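Long-range contact in translation initiation factor eIF2B subunit gamma (PDB 5B04), which forms part of the eIF2B complex, which catalyses the exchange of GDP for GTP on the gamma subunit of translation initiation factor eIF2: residues E[89-94]-E[120-125]. The protein carries 3 engineered substitutions. Sequence-based numbering, arbitrary orientation.
Sequences ILICME and TILDDS
Leu122 carries the apolar part of this contact, touching Ile91 with its CD1 end and Met93 with CB at its base, at the C-terminal end of strand 87-92. Its CD1 meets CG2 of Ile91 at 3.6 Å and also lies 3.7 Å from the carbonyl O of Cys92, while its CB packs against SD of Met93 at 3.6 Å. Leu122 lies roughly perpendicular to both side chains. In Ile91, chi1 of -66° sets CG1 beside the backbone N and turns CG2 anti to it, toward Leu122. Ala131 of helix 128-134 touches both Ile91 and Leu122, and Phe44 of strand 39-45 backs Ile91 and Met93. The Met93 chain bends at chi2 (-57°), and its thioether end lies beside the carboxylate of Asp124, a van der Waals approach.

The polar part lies at the margin. Glu94 and Thr120 extend alongside one another in one direction, and Thr120 OG1 donates a weak hydrogen bond of 3.2 Å to Glu94 OE2.

Within the nucleotidyltransferase-like domain, the contact joins strand 87-92, which runs parallel to strands 39-45 and 113-117, to the loop between strand 113-117 and helix 128-134. With one weak hydrogen bond across it, cohesion probably rests mainly on the buried Ile91, Met93 and Leu122.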
loop_
_atom_site.group_PDB
_atom_site.type_symbol
_atom_site.label_atom_id
_atom_site.label_comp_id
_atom_site.label_asym_id
_atom_site.label_seq_id
_atom_site.Cartn_x
_atom_site.Cartn_y
_atom_site.Cartn_z
ATOM N N ILE E 89 56.893 30.831 17.250
ATOM C CA ILE E 89 57.906 31.877 17.182
ATOM C C ILE E 89 57.646 32.926 18.255
ATOM O O ILE E 89 56.535 33.442 18.371
ATOM C CB ILE E 89 57.930 32.557 15.800
ATOM C CG1 ILE E 89 58.235 31.535 14.704
ATOM C CG2 ILE E 89 58.949 33.688 15.777
ATOM C CD1 ILE E 89 58.225 32.121 13.308
ATOM N N LEU E 90 58.670 33.240 19.042
ATOM C CA LEU E 90 58.524 34.218 20.112
ATOM C C LEU E 90 59.370 35.459 19.856
ATOM O O LEU E 90 60.589 35.444 20.032
ATOM C CB LEU E 90 58.903 33.598 21.457
ATOM C CG LEU E 90 58.809 34.509 22.682
ATOM C CD1 LEU E 90 57.472 35.232 22.728
ATOM C CD2 LEU E 90 59.013 33.695 23.944
ATOM N N ILE E 91 58.710 36.534 19.439
ATOM C CA ILE E 91 59.374 37.812 19.228
ATOM C C ILE E 91 59.446 38.582 20.543
ATOM O O ILE E 91 58.474 38.620 21.298
ATOM C CB ILE E 91 58.648 38.666 18.175
ATOM C CG1 ILE E 91 58.731 38.014 16.796
ATOM C CG2 ILE E 91 59.236 40.059 18.136
ATOM C CD1 ILE E 91 57.823 38.655 15.768
ATOM N N CYS E 92 60.595 39.190 20.815
ATOM C CA CYS E 92 60.760 39.987 22.025
ATOM C C CYS E 92 61.880 41.008 21.866
ATOM O O CYS E 92 62.406 41.206 20.771
ATOM C CB CYS E 92 61.050 39.082 23.225
ATOM S SG CYS E 92 62.668 38.275 23.184
ATOM N N MET E 93 62.234 41.657 22.970
ATOM C CA MET E 93 63.324 42.624 22.978
ATOM C C MET E 93 64.594 41.958 23.489
ATOM O O MET E 93 64.529 41.029 24.294
ATOM C CB MET E 93 62.961 43.832 23.842
ATOM C CG MET E 93 61.605 44.432 23.510
ATOM S SD MET E 93 61.480 44.921 21.781
ATOM C CE MET E 93 59.732 45.288 21.648
ATOM N N GLU E 94 65.747 42.427 23.016
ATOM C CA GLU E 94 67.025 41.847 23.419
ATOM C C GLU E 94 67.216 41.965 24.923
ATOM O O GLU E 94 67.783 41.078 25.561
ATOM C CB GLU E 94 68.189 42.531 22.712
ATOM C CG GLU E 94 67.829 43.275 21.452
ATOM C CD GLU E 94 69.030 43.454 20.558
ATOM O OE1 GLU E 94 69.985 42.657 20.680
ATOM O OE2 GLU E 94 69.051 44.427 19.781
ATOM N N THR E 120 67.483 42.679 16.382
ATOM C CA THR E 120 68.159 43.860 16.908
ATOM C C THR E 120 67.456 45.151 16.505
ATOM O O THR E 120 67.652 46.198 17.121
ATOM C CB THR E 120 69.626 43.925 16.448
ATOM O OG1 THR E 120 70.214 45.154 16.895
ATOM C CG2 THR E 120 69.717 43.847 14.932
ATOM N N ILE E 121 66.624 45.058 15.474
ATOM C CA ILE E 121 65.859 46.192 14.979
ATOM C C ILE E 121 64.855 46.689 16.028
ATOM O O ILE E 121 64.398 47.830 15.970
ATOM C CB ILE E 121 65.119 45.821 13.669
ATOM C CG1 ILE E 121 66.065 45.100 12.705
ATOM C CG2 ILE E 121 64.533 47.056 13.000
ATOM C CD1 ILE E 121 65.906 43.591 12.681
ATOM N N LEU E 122 64.535 45.840 17.001
ATOM C CA LEU E 122 63.508 46.162 17.992
ATOM C C LEU E 122 64.034 46.946 19.198
ATOM O O LEU E 122 64.823 46.434 19.994
ATOM C CB LEU E 122 62.795 44.886 18.439
ATOM C CG LEU E 122 62.014 44.150 17.348
ATOM C CD1 LEU E 122 61.040 43.163 17.963
ATOM C CD2 LEU E 122 61.287 45.127 16.433
ATOM N N ASP E 123 63.559 48.183 19.324
ATOM C CA ASP E 123 63.957 49.129 20.364
ATOM C C ASP E 123 62.787 49.862 21.044
ATOM O O ASP E 123 62.950 50.986 21.519
ATOM C CB ASP E 123 64.921 50.162 19.774
ATOM C CG ASP E 123 66.281 49.584 19.450
ATOM O OD1 ASP E 123 66.594 48.474 19.927
ATOM O OD2 ASP E 123 67.044 50.245 18.717
ATOM N N ASP E 124 61.613 49.231 21.049
ATOM C CA ASP E 124 60.428 49.714 21.778
ATOM C C ASP E 124 59.788 50.967 21.170
ATOM O O ASP E 124 58.718 51.385 21.615
ATOM C CB ASP E 124 60.744 49.997 23.250
ATOM C CG ASP E 124 61.199 48.764 23.992
ATOM O OD1 ASP E 124 60.892 47.647 23.526
ATOM O OD2 ASP E 124 61.858 48.909 25.043
ATOM N N SER E 125 60.421 51.570 20.169
ATOM C CA SER E 125 59.784 52.675 19.452
ATOM C C SER E 125 58.998 52.011 18.327
ATOM O O SER E 125 58.499 52.667 17.412
ATOM C CB SER E 125 60.817 53.689 18.951
ATOM O OG SER E 125 61.845 53.064 18.205
#